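CDP-glucose-4,6-dehydratase (Yersinia pseudotuberculosis, PDB 1RKX) catalyses the NAD-dependent 4,6-dehydration of CDP-D-glucose, probably to the 4-keto-6-deoxy sugar nucleotide, as a member of the short-chain dehydrogenase/reductase family. Local coordinates at residues 66-69 against 70-73; 75-78 against 79-82; 91-94 against 95-98; 18-21 against 22-26. All coordinates share one frame; numbering follows the deposited sequence.

Overall arrangement
From the N terminus, interaction 4 comes first: residues 18-26 turn from the glycine-rich loop after strand 11-15 into helix 20-31, under the NAD diphosphate. Interaction 1 (66-73) then leads the loop after strand 60-63, beside the adenine, into helix 69-79. Interaction 2 (75-82) ends that same helix and hands the chain to strand 83-86; its centre lies about 13 Å from that of interaction 1. Interaction 3 (91-98) follows, on the loop and short helix 93-98 near the nicotinamide ribose. All four are local turns in series, none nested or crossing, and interactions 1, 3 and 4 touch different parts of NAD: adenine, nicotinamide ribose and diphosphate.

Interaction 1: 66-69 against 70-73; sequences IRDQ and NKLL. With NAD (nicotinamide-adenine-dinucleotide), chain G.
Asp68 meets the first turn of helix 69-79 with its carboxylate reaching forward to Lys71. Followed outward, its CB lies 3.8 Å from Lys71 CB, and its CG comes closer still to the same carbon. OD1 then accepts the amide of Lys71 in the capping bond, with Asp68 OD1 and Lys71 N 3.2 Å apart; the N-H reaches it from above the carboxylate plane. A water bridges Asp68 OD1 to the amide of Asn70. OD2 sits 3.4 Å from Lys71 CB, with CD a little farther off. With CG anti to the backbone N (chi1 -171°), the short acid is held at a first-turn amide, that of Lys71, which has no helical carbonyl to pair with, the reason aspartate suits an N-cap. The extended Lys71 crosses it at about a right angle and gives its NZ to Ile63 O. Behind the cap, Asp68 O receives Leu72 N at 3.0 Å, and buried Leu72 sets CD2 against Ile66 O.

At the start of the loop Ile66 meets the cofactor. Its N donates a straight bond to adenine N1A of NAD (Ile66 N to N1A 2.8 Å), while its branched side chain packs CG1 and CG2 on that base. Arg67, salt-bridged to Asp65, brings its guanidinium obliquely near N6A. This is a helix N-cap joined to the adenine pocket of a Rossmann fold.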
loop_
_atom_site.group_PDB
_atom_site.type_symbol
_atom_site.label_atom_id
_atom_site.label_comp_id
_atom_site.label_asym_id
_atom_site.label_seq_id
_atom_site.Cartn_x
_atom_site.Cartn_y
_atom_site.Cartn_z
ATOM N N ILE C 66 9.708 31.216 -17.546
ATOM C CA ILE C 66 10.509 30.050 -17.184
ATOM C C ILE C 66 10.517 29.015 -18.302
ATOM O O ILE C 66 11.263 28.046 -18.238
ATOM C CB ILE C 66 10.016 29.357 -15.886
ATOM C CG1 ILE C 66 8.562 28.909 -16.039
ATOM C CG2 ILE C 66 10.216 30.287 -14.692
ATOM C CD1 ILE C 66 8.044 28.121 -14.837
ATOM N N ARG C 67 9.678 29.218 -19.317
ATOM C CA ARG C 67 9.625 28.298 -20.451
ATOM C C ARG C 67 10.703 28.669 -21.474
ATOM O O ARG C 67 10.885 27.986 -22.483
ATOM C CB ARG C 67 8.237 28.332 -21.096
ATOM C CG ARG C 67 7.173 27.620 -20.275
ATOM C CD ARG C 67 5.785 27.881 -20.807
ATOM N NE ARG C 67 5.426 29.290 -20.691
ATOM C CZ ARG C 67 4.217 29.771 -20.955
ATOM N NH1 ARG C 67 3.248 28.955 -21.351
ATOM N NH2 ARG C 67 3.973 31.065 -20.819
ATOM N N ASP C 68 11.404 29.766 -21.207
ATOM C CA ASP C 68 12.487 30.229 -22.069
ATOM C C ASP C 68 13.742 29.621 -21.443
ATOM O O ASP C 68 14.391 30.246 -20.607
ATOM C CB ASP C 68 12.576 31.759 -22.035
ATOM C CG ASP C 68 13.533 32.315 -23.077
ATOM O OD1 ASP C 68 14.529 31.635 -23.398
ATOM O OD2 ASP C 68 13.294 33.443 -23.564
ATOM N N GLN C 69 14.078 28.406 -21.855
ATOM C CA GLN C 69 15.219 27.684 -21.305
ATOM C C GLN C 69 16.537 28.450 -21.227
ATOM O O GLN C 69 17.189 28.469 -20.176
ATOM C CB GLN C 69 15.443 26.387 -22.088
ATOM C CG GLN C 69 16.525 25.487 -21.486
ATOM C CD GLN C 69 16.710 24.195 -22.266
ATOM O OE1 GLN C 69 15.940 23.893 -23.175
ATOM N NE2 GLN C 69 17.732 23.423 -21.904
ATOM N N ASN C 70 16.941 29.076 -22.326
ATOM C CA ASN C 70 18.207 29.792 -22.322
ATOM C C ASN C 70 18.185 31.070 -21.490
ATOM O O ASN C 70 19.153 31.379 -20.791
ATOM C CB ASN C 70 18.650 30.123 -23.747
ATOM C CG ASN C 70 20.127 30.443 -23.822
ATOM O OD1 ASN C 70 20.971 29.559 -23.659
ATOM N ND2 ASN C 70 20.451 31.710 -24.049
ATOM N N LYS C 71 17.091 31.817 -21.568
ATOM C CA LYS C 71 16.984 33.052 -20.800
ATOM C C LYS C 71 17.028 32.752 -19.303
ATOM O O LYS C 71 17.557 33.539 -18.525
ATOM C CB LYS C 71 15.691 33.790 -21.144
ATOM C CG LYS C 71 15.532 35.105 -20.398
ATOM C CD LYS C 71 14.261 35.826 -20.805
ATOM C CE LYS C 71 14.104 37.111 -20.018
ATOM N NZ LYS C 71 12.874 37.850 -20.399
ATOM N N LEU C 72 16.466 31.611 -18.903
ATOM C CA LEU C 72 16.468 31.217 -17.496
ATOM C C LEU C 72 17.876 30.783 -17.087
ATOM O O LEU C 72 18.346 31.115 -15.997
ATOM C CB LEU C 72 15.473 30.076 -17.261
ATOM C CG LEU C 72 15.425 29.485 -15.847
ATOM C CD1 LEU C 72 15.181 30.581 -14.813
ATOM C CD2 LEU C 72 14.318 28.435 -15.788
ATOM N N LEU C 73 18.541 30.036 -17.966
ATOM C CA LEU C 73 19.903 29.572 -17.709
ATOM C C LEU C 73 20.825 30.775 -17.505
ATOM O O LEU C 73 21.622 30.810 -16.563
ATOM C CB LEU C 73 20.397 28.736 -18.891
ATOM C CG LEU C 73 21.895 28.428 -19.018
ATOM C CD1 LEU C 73 22.344 27.508 -17.887
ATOM C CD2 LEU C 73 22.153 27.780 -20.383
HETATM P PA NAD G . 0.664 33.609 -7.880
HETATM O O1A NAD G . -0.133 33.517 -9.123
HETATM O O2A NAD G . 0.434 34.796 -7.014
HETATM O O5B NAD G . 2.236 33.540 -8.210
HETATM C C5B NAD G . 2.677 32.769 -9.353
HETATM C C4B NAD G . 4.036 33.263 -9.854
HETATM O O4B NAD G . 4.282 32.400 -10.988
HETATM C C3B NAD G . 3.986 34.679 -10.407
HETATM O O3B NAD G . 5.093 35.398 -9.828
HETATM C C2B NAD G . 4.093 34.457 -11.904
HETATM O O2B NAD G . 4.661 35.590 -12.619
HETATM C C1B NAD G . 4.906 33.189 -11.965
HETATM N N9A NAD G . 4.798 32.517 -13.251
HETATM C C8A NAD G . 3.717 31.850 -13.764
HETATM N N7A NAD G . 3.929 31.351 -14.979
HETATM C C5A NAD G . 5.228 31.723 -15.268
HETATM C C6A NAD G . 6.035 31.501 -16.405
HETATM N N6A NAD G . 5.685 30.848 -17.494
HETATM N N1A NAD G . 7.307 32.010 -16.386
HETATM C C2A NAD G . 7.703 32.699 -15.266
HETATM N N3A NAD G . 7.044 32.966 -14.159
HETATM C C4A NAD G . 5.788 32.444 -14.216
HETATM O O3 NAD G . 0.450 32.294 -7.067
HETATM P PN NAD G . 1.029 31.825 -5.610
HETATM O O1N NAD G . -0.167 31.680 -4.775
HETATM O O2N NAD G . 1.967 32.867 -5.124
HETATM O O5D NAD G . 1.655 30.406 -5.924
HETATM C C5D NAD G . 3.064 30.255 -5.715
HETATM C C4D NAD G . 3.476 28.821 -5.982
HETATM O O4D NAD G . 2.807 28.038 -4.938
HETATM C C3D NAD G . 3.042 28.159 -7.291
HETATM O O3D NAD G . 4.024 27.162 -7.636
HETATM C C2D NAD G . 1.718 27.517 -6.901
HETATM O O2D NAD G . 1.381 26.462 -7.818
HETATM C C1D NAD G . 2.042 27.009 -5.521
HETATM N N1N NAD G . 0.843 26.745 -4.735
HETATM C C2N NAD G . 0.073 27.769 -4.155
HETATM C C3N NAD G . -1.100 27.453 -3.282
HETATM C C7N NAD G . -1.819 28.584 -2.668
HETATM O O7N NAD G . -2.775 28.300 -1.929
HETATM N N7N NAD G . -1.489 29.876 -2.871
HETATM C C4N NAD G . -1.541 26.012 -3.153
HETATM C C5N NAD G . -0.629 25.057 -3.855
HETATM C C6N NAD G . 0.436 25.387 -4.554
HETATM O O HOH W 1 15.812 28.981 -24.748
#

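Interaction 2: 75-78 against 79-82; sequences SIRE and FQPE
Gln80 curls back on the last turn of helix 69-79 and gives its side-chain amide to Arg77 O. Gln80 NE2 and Arg77 O are 2.6 Å apart, and the bond is almost straight (178°): the carbonyl is met in its own plane, on a lone pair, and lies in the amide plane of the glutamine as well. CG stands beside the backbone N and the chain bends at chi2 (-72°), which turns the amide back. Glutamine fits here because its amide replaces the N-H that Pro81, four residues after Arg77, cannot give.

The main chain makes the last firm helical bond, Gln80 N to Ile76 O at 2.8 Å, while Phe79 N holds Ser75 O and Ile76 O weakly. Positive phi at Gln80 (56°) turns the chain away, and Pro81 follows. Its CD sits 3.3 Å from Ile76 O and 3.9 Å from Ile76 CG2, the two side chains crossing at about a right angle.

Farther out, Phe13 of strand 11-15 backs Ile76, Phe79 and Pro81, and Arg11 makes a cation-pi contact with the Phe79 ring. Val121 of helix 100-121 lies against Ile76, Arg77 and Gln80. Lys37 pairs with Glu78 and also holds Ser75 O. Such a helix C-terminus, ended by a positive-phi residue and a proline, carries the chain from helix 69-79 into strand 83-86 of the Rossmann sheet.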
loop_
_atom_site.group_PDB
_atom_site.type_symbol
_atom_site.label_atom_id
_atom_site.label_comp_id
_atom_site.label_asym_id
_atom_site.label_seq_id
_atom_site.Cartn_x
_atom_site.Cartn_y
_atom_site.Cartn_z
ATOM N N SER C 75 19.969 33.919 -16.722
ATOM C CA SER C 75 19.576 34.671 -15.535
ATOM C C SER C 75 20.191 34.048 -14.284
ATOM O O SER C 75 20.608 34.756 -13.362
ATOM C CB SER C 75 18.049 34.699 -15.407
ATOM O OG SER C 75 17.639 35.434 -14.265
ATOM N N ILE C 76 20.253 32.723 -14.260
ATOM C CA ILE C 76 20.818 32.009 -13.126
ATOM C C ILE C 76 22.349 32.051 -13.139
ATOM O O ILE C 76 22.978 32.316 -12.111
ATOM C CB ILE C 76 20.336 30.539 -13.111
ATOM C CG1 ILE C 76 18.820 30.504 -12.869
ATOM C CG2 ILE C 76 21.080 29.753 -12.035
ATOM C CD1 ILE C 76 18.184 29.126 -12.992
ATOM N N ARG C 77 22.944 31.791 -14.300
ATOM C CA ARG C 77 24.402 31.805 -14.434
ATOM C C ARG C 77 24.978 33.171 -14.084
ATOM O O ARG C 77 26.036 33.272 -13.468
ATOM C CB ARG C 77 24.811 31.453 -15.863
ATOM C CG ARG C 77 26.303 31.614 -16.130
ATOM C CD ARG C 77 26.596 31.435 -17.603
ATOM N NE ARG C 77 26.279 30.084 -18.047
ATOM C CZ ARG C 77 25.970 29.762 -19.298
ATOM N NH1 ARG C 77 25.930 30.698 -20.236
ATOM N NH2 ARG C 77 25.705 28.503 -19.611
ATOM N N GLU C 78 24.281 34.218 -14.504
ATOM C CA GLU C 78 24.699 35.587 -14.231
ATOM C C GLU C 78 24.717 35.859 -12.729
ATOM O O GLU C 78 25.611 36.533 -12.220
ATOM C CB GLU C 78 23.737 36.561 -14.927
ATOM C CG GLU C 78 24.012 38.049 -14.710
ATOM C CD GLU C 78 23.644 38.539 -13.317
ATOM O OE1 GLU C 78 22.504 38.288 -12.868
ATOM O OE2 GLU C 78 24.495 39.188 -12.673
ATOM N N PHE C 79 23.734 35.310 -12.023
ATOM C CA PHE C 79 23.599 35.519 -10.587
ATOM C C PHE C 79 24.429 34.612 -9.669
ATOM O O PHE C 79 24.828 35.041 -8.585
ATOM C CB PHE C 79 22.118 35.416 -10.207
ATOM C CG PHE C 79 21.829 35.779 -8.778
ATOM C CD1 PHE C 79 22.083 37.063 -8.310
ATOM C CD2 PHE C 79 21.300 34.837 -7.900
ATOM C CE1 PHE C 79 21.814 37.408 -6.985
ATOM C CE2 PHE C 79 21.027 35.171 -6.570
ATOM C CZ PHE C 79 21.284 36.460 -6.114
ATOM N N GLN C 80 24.682 33.375 -10.087
ATOM C CA GLN C 80 25.455 32.430 -9.275
ATOM C C GLN C 80 24.835 32.243 -7.884
ATOM O O GLN C 80 25.486 32.468 -6.863
ATOM C CB GLN C 80 26.899 32.920 -9.120
ATOM C CG GLN C 80 27.661 33.070 -10.432
ATOM C CD GLN C 80 28.022 31.740 -11.057
ATOM O OE1 GLN C 80 28.718 30.927 -10.452
ATOM N NE2 GLN C 80 27.551 31.512 -12.281
ATOM N N PRO C 81 23.565 31.821 -7.825
ATOM C CA PRO C 81 22.911 31.624 -6.526
ATOM C C PRO C 81 23.427 30.403 -5.768
ATOM O O PRO C 81 23.914 29.449 -6.370
ATOM C CB PRO C 81 21.443 31.467 -6.913
ATOM C CG PRO C 81 21.551 30.689 -8.193
ATOM C CD PRO C 81 22.661 31.444 -8.927
ATOM N N GLU C 82 23.314 30.444 -4.442
ATOM C CA GLU C 82 23.730 29.328 -3.597
ATOM C C GLU C 82 22.451 28.620 -3.164
ATOM O O GLU C 82 22.465 27.450 -2.790
ATOM C CB GLU C 82 24.426 29.818 -2.331
ATOM C CG GLU C 82 25.540 30.809 -2.520
ATOM C CD GLU C 82 25.963 31.393 -1.187
ATOM O OE1 GLU C 82 26.492 30.624 -0.352
ATOM O OE2 GLU C 82 25.744 32.610 -0.973
#

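Interaction 3: 91-94 against 95-98; sequences PLVR and LSYS. With NAD (nicotinamide-adenine-dinucleotide), chain G.
Val93 O takes the hydroxyl of Ser96, with Ser96 OG and Val93 O 2.5 Å apart; the donor lies in the carbonyl plane, on a lone pair. The same oxygen receives Tyr97 N, but weakly. These bonds belong to the short, loosely bonded helix 93-98, which follows the NAD-binding loop after strand 83-86 of the Rossmann fold. Serine suits the place because a side chain this small can turn back on its own helix: chi1 of 75° sets OG between the backbone N and the carbonyl carbon, facing the preceding turn. A weak hydrogen bond also joins Ser96 OG and Tyr157 N.

Ser96 N reaches Leu92 O over a four-residue step, at 3.2 Å, whereas Tyr97 N spans only three to Arg94 O, 3.1 Å away and well above that carbonyl's plane. Tyr97 lies alongside Val93, pointing the same way, with CE1 3.8 Å from Val93 CG1; Pro156 of the same chain and Ser174 of the second subunit touch its side chain. Leu92 and Leu95 meet through their CB atoms, and Arg94, bent at chi3, brings NH1 to a salt bridge with Asp205.

Pro91 marks the cofactor side, its CB 3.5 Å from the ribose oxygen O2D of NAD. At the other end of the helix Leu95 O accepts both Ser98 N and Ser98 OG from one face of its plane, with OG 3.0 Å from the carbonyl oxygen.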
loop_
_atom_site.group_PDB
_atom_site.type_symbol
_atom_site.label_atom_id
_atom_site.label_comp_id
_atom_site.label_asym_id
_atom_site.label_seq_id
_atom_site.Cartn_x
_atom_site.Cartn_y
_atom_site.Cartn_z
ATOM N N PRO C 91 -0.600 28.411 -11.368
ATOM C CA PRO C 91 -1.235 27.891 -10.155
ATOM C C PRO C 91 -2.738 27.688 -10.088
ATOM O O PRO C 91 -3.233 27.253 -9.051
ATOM C CB PRO C 91 -0.793 28.903 -9.118
ATOM C CG PRO C 91 -1.040 30.189 -9.879
ATOM C CD PRO C 91 -0.496 29.881 -11.292
ATOM N N LEU C 92 -3.463 27.993 -11.160
ATOM C CA LEU C 92 -4.918 27.871 -11.132
ATOM C C LEU C 92 -5.506 26.611 -11.761
ATOM O O LEU C 92 -5.229 26.292 -12.921
ATOM C CB LEU C 92 -5.536 29.102 -11.797
ATOM C CG LEU C 92 -5.069 30.458 -11.260
ATOM C CD1 LEU C 92 -5.753 31.570 -12.040
ATOM C CD2 LEU C 92 -5.386 30.566 -9.773
ATOM N N VAL C 93 -6.344 25.910 -11.001
ATOM C CA VAL C 93 -6.981 24.694 -11.490
ATOM C C VAL C 93 -7.945 25.050 -12.622
ATOM O O VAL C 93 -7.912 24.448 -13.698
ATOM C CB VAL C 93 -7.774 23.973 -10.362
ATOM C CG1 VAL C 93 -8.593 22.832 -10.942
ATOM C CG2 VAL C 93 -6.817 23.431 -9.313
ATOM N N ARG C 94 -8.802 26.036 -12.367
ATOM C CA ARG C 94 -9.780 26.475 -13.353
ATOM C C ARG C 94 -9.123 26.725 -14.702
ATOM O O ARG C 94 -9.517 26.150 -15.715
ATOM C CB ARG C 94 -10.453 27.758 -12.877
ATOM C CG ARG C 94 -11.380 28.396 -13.891
ATOM C CD ARG C 94 -11.717 29.798 -13.439
ATOM N NE ARG C 94 -12.143 29.791 -12.046
ATOM C CZ ARG C 94 -12.145 30.857 -11.256
ATOM N NH1 ARG C 94 -11.740 32.034 -11.717
ATOM N NH2 ARG C 94 -12.545 30.738 -9.999
ATOM N N LEU C 95 -8.114 27.583 -14.713
ATOM C CA LEU C 95 -7.423 27.901 -15.949
ATOM C C LEU C 95 -6.801 26.681 -16.632
ATOM O O LEU C 95 -6.784 26.605 -17.866
ATOM C CB LEU C 95 -6.339 28.948 -15.698
ATOM C CG LEU C 95 -5.660 29.465 -16.972
ATOM C CD1 LEU C 95 -6.709 30.135 -17.865
ATOM C CD2 LEU C 95 -4.549 30.441 -16.612
ATOM N N SER C 96 -6.298 25.732 -15.842
ATOM C CA SER C 96 -5.663 24.541 -16.408
ATOM C C SER C 96 -6.625 23.745 -17.286
ATOM O O SER C 96 -6.198 22.992 -18.162
ATOM C CB SER C 96 -5.102 23.636 -15.301
ATOM O OG SER C 96 -6.123 22.926 -14.617
ATOM N N TYR C 97 -7.926 23.910 -17.057
ATOM C CA TYR C 97 -8.914 23.211 -17.869
ATOM C C TYR C 97 -9.042 23.844 -19.247
ATOM O O TYR C 97 -9.330 23.153 -20.225
ATOM C CB TYR C 97 -10.287 23.202 -17.183
ATOM C CG TYR C 97 -10.420 22.130 -16.129
ATOM C CD1 TYR C 97 -10.493 22.453 -14.776
ATOM C CD2 TYR C 97 -10.473 20.785 -16.490
ATOM C CE1 TYR C 97 -10.616 21.456 -13.805
ATOM C CE2 TYR C 97 -10.599 19.791 -15.537
ATOM C CZ TYR C 97 -10.672 20.128 -14.199
ATOM O OH TYR C 97 -10.833 19.134 -13.269
ATOM N N SER C 98 -8.825 25.152 -19.336
ATOM C CA SER C 98 -8.929 25.828 -20.625
ATOM C C SER C 98 -7.574 25.962 -21.311
ATOM O O SER C 98 -7.506 26.136 -22.523
ATOM C CB SER C 98 -9.565 27.210 -20.458
ATOM O OG SER C 98 -8.789 28.032 -19.614
HETATM P PA NAD G . 0.664 33.609 -7.880
HETATM O O1A NAD G . -0.133 33.517 -9.123
HETATM O O2A NAD G . 0.434 34.796 -7.014
HETATM O O5B NAD G . 2.236 33.540 -8.210
HETATM C C5B NAD G . 2.677 32.769 -9.353
HETATM C C4B NAD G . 4.036 33.263 -9.854
HETATM O O4B NAD G . 4.282 32.400 -10.988
HETATM C C3B NAD G . 3.986 34.679 -10.407
HETATM O O3B NAD G . 5.093 35.398 -9.828
HETATM C C2B NAD G . 4.093 34.457 -11.904
HETATM O O2B NAD G . 4.661 35.590 -12.619
HETATM C C1B NAD G . 4.906 33.189 -11.965
HETATM N N9A NAD G . 4.798 32.517 -13.251
HETATM C C8A NAD G . 3.717 31.850 -13.764
HETATM N N7A NAD G . 3.929 31.351 -14.979
HETATM C C5A NAD G . 5.228 31.723 -15.268
HETATM C C6A NAD G . 6.035 31.501 -16.405
HETATM N N6A NAD G . 5.685 30.848 -17.494
HETATM N N1A NAD G . 7.307 32.010 -16.386
HETATM C C2A NAD G . 7.703 32.699 -15.266
HETATM N N3A NAD G . 7.044 32.966 -14.159
HETATM C C4A NAD G . 5.788 32.444 -14.216
HETATM O O3 NAD G . 0.450 32.294 -7.067
HETATM P PN NAD G . 1.029 31.825 -5.610
HETATM O O1N NAD G . -0.167 31.680 -4.775
HETATM O O2N NAD G . 1.967 32.867 -5.124
HETATM O O5D NAD G . 1.655 30.406 -5.924
HETATM C C5D NAD G . 3.064 30.255 -5.715
HETATM C C4D NAD G . 3.476 28.821 -5.982
HETATM O O4D NAD G . 2.807 28.038 -4.938
HETATM C C3D NAD G . 3.042 28.159 -7.291
HETATM O O3D NAD G . 4.024 27.162 -7.636
HETATM C C2D NAD G . 1.718 27.517 -6.901
HETATM O O2D NAD G . 1.381 26.462 -7.818
HETATM C C1D NAD G . 2.042 27.009 -5.521
HETATM N N1N NAD G . 0.843 26.745 -4.735
HETATM C C2N NAD G . 0.073 27.769 -4.155
HETATM C C3N NAD G . -1.100 27.453 -3.282
HETATM C C7N NAD G . -1.819 28.584 -2.668
HETATM O O7N NAD G . -2.775 28.300 -1.929
HETATM N N7N NAD G . -1.489 29.876 -2.871
HETATM C C4N NAD G . -1.541 26.012 -3.153
HETATM C C5N NAD G . -0.629 25.057 -3.855
HETATM C C6N NAD G . 0.436 25.387 -4.554
#

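Interaction 4: 18-21 against 22-26; sequences TGFK and GGWLS. With NAD (nicotinamide-adenine-dinucleotide), chain G.
Phe20 holds CG anti to its own N (chi1 175°) while Trp24, one turn on, puts CG beside its N (chi1 -81°), and the two rings come together at the start of helix 20-31. Their planes stand 89° apart in an oblique meeting, with Phe20 CE1 3.5 Å from Trp24 NE1. The indole N-H is given to Gly199 O. This is the glycine-rich loop and first helix of the Rossmann beta-alpha-beta unit, which hold the NAD diphosphate.

Gly19 is the N-cap; with no side chain, it lets O5B of NAD come in against its CA, so the helix starts close to the cofactor. Gly23 leaves Gly19 O the same room. Gly23 N closes the first turn on Gly19 O at 2.8 Å, and Leu25 N follows on Lys21 O. The helix N-terminus turns its first-turn amides to the phosphates: Phe20 N to O2A and Lys21 N to O2N of NAD are both 2.8 Å, and the helix dipole would favour that negative charge.

Lys21 lays its aliphatic chain along the nicotinamide ribose, CD near O4D, and sends NZ to Tyr242 OH. At the other ribose Thr18 OG1 accepts from NAD O3B and is also hydrogen-bonded to Leu41 O. Deeper in the helix, Gly22 O is gripped from opposite faces of its plane by Ser26 N and Ser26 OG, the hydroxyl 2.8 Å from Gly22 O.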
loop_
_atom_site.group_PDB
_atom_site.type_symbol
_atom_site.label_atom_id
_atom_site.label_comp_id
_atom_site.label_asym_id
_atom_site.label_seq_id
_atom_site.Cartn_x
_atom_site.Cartn_y
_atom_site.Cartn_z
ATOM N N THR C 18 7.123 37.699 -8.270
ATOM C CA THR C 18 6.101 38.720 -8.501
ATOM C C THR C 18 4.711 38.259 -8.063
ATOM O O THR C 18 3.734 38.988 -8.212
ATOM C CB THR C 18 6.025 39.126 -9.994
ATOM O OG1 THR C 18 5.647 37.992 -10.782
ATOM C CG2 THR C 18 7.380 39.667 -10.475
ATOM N N GLY C 19 4.638 37.048 -7.523
ATOM C CA GLY C 19 3.366 36.509 -7.077
ATOM C C GLY C 19 3.125 36.672 -5.585
ATOM O O GLY C 19 3.912 37.306 -4.876
ATOM N N PHE C 20 2.032 36.082 -5.112
ATOM C CA PHE C 20 1.640 36.157 -3.708
ATOM C C PHE C 20 2.660 35.539 -2.755
ATOM O O PHE C 20 3.241 36.240 -1.920
ATOM C CB PHE C 20 0.267 35.492 -3.531
ATOM C CG PHE C 20 -0.201 35.408 -2.100
ATOM C CD1 PHE C 20 -0.303 36.554 -1.312
ATOM C CD2 PHE C 20 -0.590 34.184 -1.561
ATOM C CE1 PHE C 20 -0.792 36.485 -0.002
ATOM C CE2 PHE C 20 -1.081 34.097 -0.254
ATOM C CZ PHE C 20 -1.184 35.252 0.528
ATOM N N LYS C 21 2.883 34.232 -2.865
ATOM C CA LYS C 21 3.837 33.566 -1.985
ATOM C C LYS C 21 5.258 34.044 -2.241
ATOM O O LYS C 21 6.037 34.233 -1.305
ATOM C CB LYS C 21 3.774 32.046 -2.164
ATOM C CG LYS C 21 2.448 31.425 -1.728
ATOM C CD LYS C 21 2.423 29.923 -1.966
ATOM C CE LYS C 21 3.486 29.203 -1.146
ATOM N NZ LYS C 21 3.476 27.728 -1.377
ATOM N N GLY C 22 5.590 34.234 -3.513
ATOM C CA GLY C 22 6.919 34.682 -3.880
ATOM C C GLY C 22 7.259 36.054 -3.334
ATOM O O GLY C 22 8.401 36.302 -2.951
ATOM N N GLY C 23 6.269 36.942 -3.316
ATOM C CA GLY C 23 6.479 38.282 -2.798
ATOM C C GLY C 23 6.752 38.245 -1.307
ATOM O O GLY C 23 7.697 38.871 -0.822
ATOM N N TRP C 24 5.932 37.514 -0.559
ATOM C CA TRP C 24 6.164 37.433 0.882
ATOM C C TRP C 24 7.527 36.805 1.167
ATOM O O TRP C 24 8.252 37.266 2.046
ATOM C CB TRP C 24 5.058 36.629 1.581
ATOM C CG TRP C 24 3.812 37.433 1.850
ATOM C CD1 TRP C 24 2.649 37.409 1.148
ATOM C CD2 TRP C 24 3.627 38.391 2.901
ATOM N NE1 TRP C 24 1.740 38.293 1.694
ATOM C CE2 TRP C 24 2.319 38.908 2.772
ATOM C CE3 TRP C 24 4.443 38.862 3.940
ATOM C CZ2 TRP C 24 1.802 39.877 3.647
ATOM C CZ3 TRP C 24 3.931 39.827 4.813
ATOM C CH2 TRP C 24 2.621 40.322 4.656
ATOM N N LEU C 25 7.885 35.762 0.422
ATOM C CA LEU C 25 9.180 35.115 0.632
ATOM C C LEU C 25 10.334 36.067 0.307
ATOM O O LEU C 25 11.315 36.142 1.058
ATOM C CB LEU C 25 9.320 33.851 -0.223
ATOM C CG LEU C 25 10.650 33.107 -0.009
ATOM C CD1 LEU C 25 10.750 32.630 1.436
ATOM C CD2 LEU C 25 10.756 31.920 -0.960
ATOM N N SER C 26 10.222 36.780 -0.809
ATOM C CA SER C 26 11.262 37.724 -1.211
ATOM C C SER C 26 11.435 38.818 -0.162
ATOM O O SER C 26 12.562 39.169 0.193
ATOM C CB SER C 26 10.926 38.336 -2.570
ATOM O OG SER C 26 10.972 37.338 -3.579
HETATM P PA NAD G . 0.664 33.609 -7.880
HETATM O O1A NAD G . -0.133 33.517 -9.123
HETATM O O2A NAD G . 0.434 34.796 -7.014
HETATM O O5B NAD G . 2.236 33.540 -8.210
HETATM C C5B NAD G . 2.677 32.769 -9.353
HETATM C C4B NAD G . 4.036 33.263 -9.854
HETATM O O4B NAD G . 4.282 32.400 -10.988
HETATM C C3B NAD G . 3.986 34.679 -10.407
HETATM O O3B NAD G . 5.093 35.398 -9.828
HETATM C C2B NAD G . 4.093 34.457 -11.904
HETATM O O2B NAD G . 4.661 35.590 -12.619
HETATM C C1B NAD G . 4.906 33.189 -11.965
HETATM N N9A NAD G . 4.798 32.517 -13.251
HETATM C C8A NAD G . 3.717 31.850 -13.764
HETATM N N7A NAD G . 3.929 31.351 -14.979
HETATM C C5A NAD G . 5.228 31.723 -15.268
HETATM C C6A NAD G . 6.035 31.501 -16.405
HETATM N N6A NAD G . 5.685 30.848 -17.494
HETATM N N1A NAD G . 7.307 32.010 -16.386
HETATM C C2A NAD G . 7.703 32.699 -15.266
HETATM N N3A NAD G . 7.044 32.966 -14.159
HETATM C C4A NAD G . 5.788 32.444 -14.216
HETATM O O3 NAD G . 0.450 32.294 -7.067
HETATM P PN NAD G . 1.029 31.825 -5.610
HETATM O O1N NAD G . -0.167 31.680 -4.775
HETATM O O2N NAD G . 1.967 32.867 -5.124
HETATM O O5D NAD G . 1.655 30.406 -5.924
HETATM C C5D NAD G . 3.064 30.255 -5.715
HETATM C C4D NAD G . 3.476 28.821 -5.982
HETATM O O4D NAD G . 2.807 28.038 -4.938
HETATM C C3D NAD G . 3.042 28.159 -7.291
HETATM O O3D NAD G . 4.024 27.162 -7.636
HETATM C C2D NAD G . 1.718 27.517 -6.901
HETATM O O2D NAD G . 1.381 26.462 -7.818
HETATM C C1D NAD G . 2.042 27.009 -5.521
HETATM N N1N NAD G . 0.843 26.745 -4.735
HETATM C C2N NAD G . 0.073 27.769 -4.155
HETATM C C3N NAD G . -1.100 27.453 -3.282
HETATM C C7N NAD G . -1.819 28.584 -2.668
HETATM O O7N NAD G . -2.775 28.300 -1.929
HETATM N N7N NAD G . -1.489 29.876 -2.871
HETATM C C4N NAD G . -1.541 26.012 -3.153
HETATM C C5N NAD G . -0.629 25.057 -3.855
HETATM C C6N NAD G . 0.436 25.387 -4.554
#